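Squalene synthase HpnC (Alicyclobacillus acidocaldarius subsp. acidocaldarius, PDB 4HD1) probably joins two isoprenoid diphosphates head to head, as a squalene synthase-type prenyltransferase. Local coordinates at residues V17-R20 and L21-H25; E73-L76 and R77-F80. All coordinates share one frame; numbering follows the deposited sequence.

How the interactions relate
Both interactions are local, made between side chains and backbone one turn apart on a single helix, and each illustrates how a helix in an all-helical terpene-synthase-type fold divides its sides between solvent and core. Interaction 1 lies on helix 12-25 and interaction 2 follows it along the chain, on helix 65-81. Their centres are about 20 Å apart and their nearest atoms about 10 Å, so they do not touch. What links them is helix 87-99, against which Val17 and Cys18 pack from helix 12-25, and Glu75, Leu76, Ala79 and Phe80 from helix 65-81. Both helices thus pack on helix 87-99, each through side chains of its contact segment.

Interaction 1: V17-R20 and L21-H25; sequences VCRR and LTRSH. With SO4 (sulfate ion), chain B.
Regular i to i+4 bonds carry the helix from 17-20 into 21-25: Leu21 N donates almost straight to Val17 O (2.8 Å, 176°), and Arg23 N and Ser24 N bond to Arg19 O and Arg20 O from somewhat tilted positions. Cys18 O is gripped twice, since Thr22 OG1 (2.9 Å from Cys18 O) joins Thr22 N on this carbonyl, the two donors approaching from opposite faces of its plane. The Thr22 torsion (chi1 -66°) sets OG1 beside its own backbone N, turned back toward the preceding turn.

On the polar side, Arg19 and Arg23 run alongside each other and stack their guanidinium groups, with centres 4.6 Å apart and planes at 22°. Arg23 CD sits over the centre of the Arg19 guanidinium face. A sulfate ion, probably from the crystallisation liquor, takes the edge of that group: Arg19 NE donates to O2 (2.7 Å) and Arg19 NH2, nearly straight, to O4 (3.0 Å), which holds the plane in place. The anion probably eases the closeness of two positive charges. Elsewhere on the helix, Val17 CG1 meets Leu21 CD1 at 3.8 Å, side by side.

The sulfate is also hydrogen-bonded by Tyr45 OH and Ala3 N. Helix 41-56 receives Cys18, Thr22 and His25, the last bonded to Asp55, while Val17 and Cys18 lean on helix 87-99.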
ATOM      1  N   VAL A  17     -20.758  -4.485   5.990  1.00 55.48           N
ATOM      2  CA  VAL A  17     -20.527  -4.041   4.609  1.00 56.57           C
ATOM      3  C   VAL A  17     -19.020  -3.946   4.360  1.00 56.17           C
ATOM      4  O   VAL A  17     -18.507  -4.535   3.410  1.00 58.35           O
ATOM      5  CB  VAL A  17     -21.227  -2.693   4.284  1.00 56.16           C
ATOM      6  CG1 VAL A  17     -20.900  -2.229   2.872  1.00 55.93           C
ATOM      7  CG2 VAL A  17     -22.743  -2.805   4.440  1.00 54.28           C
ATOM      8  N   CYS A  18     -18.312  -3.235   5.234  1.00 54.73           N
ATOM      9  CA  CYS A  18     -16.862  -3.097   5.118  1.00 54.03           C
ATOM     10  C   CYS A  18     -16.169  -4.449   5.062  1.00 55.29           C
ATOM     11  O   CYS A  18     -15.253  -4.644   4.265  1.00 55.68           O
ATOM     12  CB  CYS A  18     -16.312  -2.276   6.269  1.00 55.27           C
ATOM     13  SG  CYS A  18     -16.819  -0.550   6.180  1.00 59.20           S
ATOM     14  N   ARG A  19     -16.632  -5.382   5.888  1.00 55.46           N
ATOM     15  CA  ARG A  19     -16.083  -6.736   5.920  1.00 57.20           C
ATOM     16  C   ARG A  19     -16.297  -7.481   4.602  1.00 59.12           C
ATOM     17  O   ARG A  19     -15.369  -8.117   4.090  1.00 60.13           O
ATOM     18  CB  ARG A  19     -16.683  -7.524   7.082  1.00 57.01           C
ATOM     19  CG  ARG A  19     -16.104  -8.911   7.270  1.00 58.15           C
ATOM     20  CD  ARG A  19     -16.910  -9.648   8.316  1.00 61.46           C
ATOM     21  NE  ARG A  19     -16.295 -10.910   8.703  1.00 68.68           N
ATOM     22  CZ  ARG A  19     -16.578 -12.090   8.156  1.00 69.07           C
ATOM     23  NH1 ARG A  19     -17.468 -12.186   7.179  1.00 71.25           N
ATOM     24  NH2 ARG A  19     -15.960 -13.180   8.591  1.00 66.53           N
ATOM     25  N   ARG A  20     -17.518  -7.398   4.069  1.00 61.14           N
ATOM     26  CA  ARG A  20     -17.853  -7.978   2.759  1.00 63.36           C
ATOM     27  C   ARG A  20     -17.010  -7.391   1.634  1.00 62.14           C
ATOM     28  O   ARG A  20     -16.418  -8.135   0.850  1.00 64.33           O
ATOM     29  CB  ARG A  20     -19.332  -7.766   2.428  1.00 66.36           C
ATOM     30  CG  ARG A  20     -20.215  -8.984   2.639  1.00 70.76           C
ATOM     31  CD  ARG A  20     -21.444  -8.949   1.732  1.00 75.07           C
ATOM     32  NE  ARG A  20     -22.255  -7.744   1.921  1.00 71.85           N
ATOM     33  CZ  ARG A  20     -22.261  -6.690   1.103  1.00 72.57           C
ATOM     34  NH1 ARG A  20     -21.505  -6.667   0.012  1.00 78.11           N
ATOM     35  NH2 ARG A  20     -23.032  -5.649   1.379  1.00 71.11           N
ATOM     36  N   LEU A  21     -16.972  -6.059   1.555  1.00 60.62           N
ATOM     37  CA  LEU A  21     -16.223  -5.357   0.513  1.00 62.45           C
ATOM     38  C   LEU A  21     -14.754  -5.744   0.583  1.00 66.47           C
ATOM     39  O   LEU A  21     -14.114  -5.970  -0.449  1.00 72.60           O
ATOM     40  CB  LEU A  21     -16.382  -3.834   0.630  1.00 62.55           C
ATOM     41  CG  LEU A  21     -17.793  -3.214   0.551  1.00 65.04           C
ATOM     42  CD1 LEU A  21     -17.751  -1.711   0.829  1.00 62.83           C
ATOM     43  CD2 LEU A  21     -18.525  -3.514  -0.762  1.00 60.42           C
ATOM     44  N   THR A  22     -14.234  -5.844   1.806  1.00 64.42           N
ATOM     45  CA  THR A  22     -12.841  -6.199   2.024  1.00 65.65           C
ATOM     46  C   THR A  22     -12.541  -7.638   1.605  1.00 66.43           C
ATOM     47  O   THR A  22     -11.640  -7.868   0.789  1.00 68.37           O
ATOM     48  CB  THR A  22     -12.408  -5.928   3.482  1.00 63.27           C
ATOM     49  OG1 THR A  22     -12.448  -4.514   3.724  1.00 62.51           O
ATOM     50  CG2 THR A  22     -10.998  -6.456   3.751  1.00 62.45           C
ATOM     51  N   ARG A  23     -13.302  -8.593   2.134  1.00 66.06           N
ATOM     52  CA  ARG A  23     -13.056 -10.009   1.845  1.00 73.67           C
ATOM     53  C   ARG A  23     -13.193 -10.362   0.362  1.00 75.83           C
ATOM     54  O   ARG A  23     -12.432 -11.182  -0.146  1.00 81.45           O
ATOM     55  CB  ARG A  23     -13.927 -10.918   2.721  1.00 75.05           C
ATOM     56  CG  ARG A  23     -13.505 -10.915   4.186  1.00 82.68           C
ATOM     57  CD  ARG A  23     -14.387 -11.805   5.053  1.00 98.42           C
ATOM     58  NE  ARG A  23     -13.977 -13.212   5.020  1.00103.72           N
ATOM     59  CZ  ARG A  23     -14.705 -14.210   4.513  1.00101.40           C
ATOM     60  NH1 ARG A  23     -15.905 -13.984   3.987  1.00 89.16           N
ATOM     61  NH2 ARG A  23     -14.229 -15.448   4.540  1.00108.68           N
ATOM     62  N   SER A  24     -14.128  -9.723  -0.335  1.00 74.86           N
ATOM     63  CA  SER A  24     -14.313  -9.985  -1.762  1.00 78.67           C
ATOM     64  C   SER A  24     -13.228  -9.342  -2.632  1.00 79.72           C
ATOM     65  O   SER A  24     -12.879  -9.882  -3.679  1.00 85.73           O
ATOM     66  CB  SER A  24     -15.695  -9.534  -2.232  1.00 77.79           C
ATOM     67  OG  SER A  24     -15.706  -8.146  -2.521  1.00 74.64           O
ATOM     68  N   HIS A  25     -12.704  -8.197  -2.202  1.00 80.26           N
ATOM     69  CA  HIS A  25     -11.686  -7.470  -2.973  1.00 84.22           C
ATOM     70  C   HIS A  25     -10.280  -7.962  -2.742  1.00 86.54           C
ATOM     71  O   HIS A  25      -9.491  -8.041  -3.682  1.00 91.25           O
ATOM     72  CB  HIS A  25     -11.775  -5.965  -2.714  1.00 84.90           C
ATOM     73  CG  HIS A  25     -10.863  -5.133  -3.590  1.00 93.41           C
ATOM     74  ND1 HIS A  25     -11.152  -4.850  -4.874  1.00 99.99           N
ATOM     75  CD2 HIS A  25      -9.645  -4.511  -3.316  1.00 97.78           C
ATOM     76  CE1 HIS A  25     -10.167  -4.093  -5.399  1.00 99.96           C
ATOM     77  NE2 HIS A  25      -9.247  -3.885  -4.445  1.00 95.20           N
TER
HETATM   78  S   SO4 B 301     -14.146 -11.691  11.693  1.00 45.10           S
HETATM   79  O1  SO4 B 301     -14.301 -11.978  13.146  1.00 46.30           O
HETATM   80  O2  SO4 B 301     -15.240 -10.786  11.219  1.00 61.31           O
HETATM   81  O3  SO4 B 301     -12.864 -10.990  11.403  1.00 58.05           O
HETATM   82  O4  SO4 B 301     -14.166 -13.031  11.015  1.00 45.26           O

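Interaction 2: E73-L76 and R77-F80; sequences EEEL and RRAF
Glu73 and Arg77 form an i to i+4 salt bridge, OE1 to NH1 at 2.9 Å, with the two side chains running alongside each other. The carboxylate oxygen meets the guanidinium at its edge, near its plane, yet the two flat groups are turned 55° from one another, and a single oxygen-nitrogen pair makes the link. Glu73 reaches it as an extended chain with CG anti to the backbone N (chi1 -177°).

On another side of the helix, Arg78 folds back across Glu75, three residues before it, instead of bridging to it. Its guanidinium lies with one face over the backbone, Glu75 CA standing 3.4 Å above the plane, and NH1 and NH2 each come to 3.5 Å from Glu75 CG. The contact is thus with the aliphatic part of the glutamate, while Glu75 OE2 stays 4.7 Å from Arg78 NH2.

The two pairs flank the buried strip of Leu76 and Ala79 on different sides of amphipathic helix 65-81, which packs this strip against helices 87-99 and 104-118 in the all-helical squalene/phytoene synthase fold. Toward the core, Leu76 CD2 packs on Phe80 CE2 at 3.9 Å, the two side chains pointing the same way. The ring turns its edge to the backbone, with CD2 of Phe80 3.4 Å from Leu76 O, the carbonyl that also accepts from Phe80 N (3.2 Å).

Further out, Glu73 OE2 forms a salt bridge with Arg114, so its carboxylate is held by arginines of two helices. Leu76, Arg77 and Phe80 all touch Met103; Leu76 also rests on Leu92 and Phe106, and Phe80 on Ile96.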
ATOM      1  N   GLU A  73     -13.104  12.235  -1.748  1.00 70.42           N
ATOM      2  CA  GLU A  73     -12.395  13.045  -0.766  1.00 76.75           C
ATOM      3  C   GLU A  73     -13.386  13.828   0.099  1.00 82.10           C
ATOM      4  O   GLU A  73     -13.168  13.993   1.303  1.00 85.69           O
ATOM      5  CB  GLU A  73     -11.414  13.984  -1.466  1.00 78.53           C
ATOM      6  CG  GLU A  73     -10.561  14.824  -0.531  1.00 84.32           C
ATOM      7  CD  GLU A  73      -9.480  15.592  -1.264  1.00 89.54           C
ATOM      8  OE1 GLU A  73      -9.394  16.821  -1.066  1.00 97.74           O
ATOM      9  OE2 GLU A  73      -8.723  14.970  -2.041  1.00 90.28           O
ATOM     10  N   GLU A  74     -14.471  14.292  -0.525  1.00 81.20           N
ATOM     11  CA  GLU A  74     -15.574  14.943   0.182  1.00 89.93           C
ATOM     12  C   GLU A  74     -16.214  14.037   1.231  1.00 83.29           C
ATOM     13  O   GLU A  74     -16.467  14.473   2.359  1.00 82.31           O
ATOM     14  CB  GLU A  74     -16.642  15.435  -0.803  1.00 97.25           C
ATOM     15  CG  GLU A  74     -16.307  16.756  -1.473  1.00109.80           C
ATOM     16  CD  GLU A  74     -15.921  17.834  -0.477  1.00125.69           C
ATOM     17  OE1 GLU A  74     -16.684  18.066   0.487  1.00121.12           O
ATOM     18  OE2 GLU A  74     -14.848  18.448  -0.656  1.00134.24           O
ATOM     19  N   GLU A  75     -16.474  12.787   0.849  1.00 78.81           N
ATOM     20  CA  GLU A  75     -17.015  11.777   1.759  1.00 81.91           C
ATOM     21  C   GLU A  75     -16.058  11.546   2.929  1.00 78.41           C
ATOM     22  O   GLU A  75     -16.479  11.511   4.088  1.00 79.31           O
ATOM     23  CB  GLU A  75     -17.296  10.467   1.007  1.00 89.70           C
ATOM     24  CG  GLU A  75     -18.520  10.528   0.095  1.00103.54           C
ATOM     25  CD  GLU A  75     -18.466   9.562  -1.084  1.00114.34           C
ATOM     26  OE1 GLU A  75     -18.233   8.351  -0.871  1.00122.29           O
ATOM     27  OE2 GLU A  75     -18.676  10.014  -2.236  1.00119.71           O
ATOM     28  N   LEU A  76     -14.770  11.417   2.616  1.00 79.97           N
ATOM     29  CA  LEU A  76     -13.731  11.234   3.623  1.00 77.41           C
ATOM     30  C   LEU A  76     -13.720  12.374   4.639  1.00 79.02           C
ATOM     31  O   LEU A  76     -13.695  12.127   5.843  1.00 79.67           O
ATOM     32  CB  LEU A  76     -12.358  11.079   2.955  1.00 73.61           C
ATOM     33  CG  LEU A  76     -11.095  10.744   3.766  1.00 72.67           C
ATOM     34  CD1 LEU A  76     -10.449  11.997   4.343  1.00 69.58           C
ATOM     35  CD2 LEU A  76     -11.335   9.692   4.848  1.00 68.55           C
ATOM     36  N   ARG A  77     -13.751  13.615   4.155  1.00 81.65           N
ATOM     37  CA  ARG A  77     -13.784  14.783   5.042  1.00 84.35           C
ATOM     38  C   ARG A  77     -15.051  14.827   5.900  1.00 82.79           C
ATOM     39  O   ARG A  77     -15.000  15.220   7.066  1.00 82.49           O
ATOM     40  CB  ARG A  77     -13.617  16.090   4.263  1.00 87.89           C
ATOM     41  CG  ARG A  77     -12.404  16.119   3.346  1.00 88.61           C
ATOM     42  CD  ARG A  77     -12.119  17.521   2.837  1.00 92.50           C
ATOM     43  NE  ARG A  77     -10.928  18.069   3.473  1.00 86.88           N
ATOM     44  CZ  ARG A  77      -9.715  18.049   2.931  1.00 82.10           C
ATOM     45  NH1 ARG A  77      -9.524  17.525   1.725  1.00 77.64           N
ATOM     46  NH2 ARG A  77      -8.690  18.564   3.597  1.00 79.60           N
ATOM     47  N   ARG A  78     -16.176  14.412   5.321  1.00 81.72           N
ATOM     48  CA  ARG A  78     -17.431  14.300   6.064  1.00 83.56           C
ATOM     49  C   ARG A  78     -17.321  13.269   7.185  1.00 81.25           C
ATOM     50  O   ARG A  78     -17.893  13.452   8.264  1.00 79.46           O
ATOM     51  CB  ARG A  78     -18.596  13.964   5.130  1.00 84.72           C
ATOM     52  CG  ARG A  78     -19.278  15.188   4.544  1.00 91.07           C
ATOM     53  CD  ARG A  78     -20.549  14.832   3.788  1.00100.33           C
ATOM     54  NE  ARG A  78     -20.307  14.724   2.350  1.00101.40           N
ATOM     55  CZ  ARG A  78     -20.299  13.587   1.658  1.00 99.49           C
ATOM     56  NH1 ARG A  78     -20.533  12.421   2.255  1.00101.36           N
ATOM     57  NH2 ARG A  78     -20.063  13.619   0.353  1.00 92.01           N
ATOM     58  N   ALA A  79     -16.573  12.197   6.929  1.00 76.24           N
ATOM     59  CA  ALA A  79     -16.358  11.152   7.926  1.00 73.98           C
ATOM     60  C   ALA A  79     -15.502  11.636   9.101  1.00 74.54           C
ATOM     61  O   ALA A  79     -15.604  11.103  10.201  1.00 72.85           O
ATOM     62  CB  ALA A  79     -15.756   9.916   7.283  1.00 72.16           C
ATOM     63  N   PHE A  80     -14.671  12.648   8.862  1.00 76.82           N
ATOM     64  CA  PHE A  80     -13.915  13.313   9.927  1.00 78.28           C
ATOM     65  C   PHE A  80     -14.715  14.402  10.631  1.00 83.48           C
ATOM     66  O   PHE A  80     -14.337  14.853  11.714  1.00 77.39           O
ATOM     67  CB  PHE A  80     -12.628  13.914   9.374  1.00 78.26           C
ATOM     68  CG  PHE A  80     -11.477  12.959   9.366  1.00 75.83           C
ATOM     69  CD1 PHE A  80     -10.514  13.008  10.368  1.00 73.95           C
ATOM     70  CD2 PHE A  80     -11.362  11.998   8.368  1.00 71.37           C
ATOM     71  CE1 PHE A  80      -9.449  12.119  10.367  1.00 71.67           C
ATOM     72  CE2 PHE A  80     -10.304  11.105   8.365  1.00 70.26           C
ATOM     73  CZ  PHE A  80      -9.347  11.163   9.368  1.00 71.52           C
TER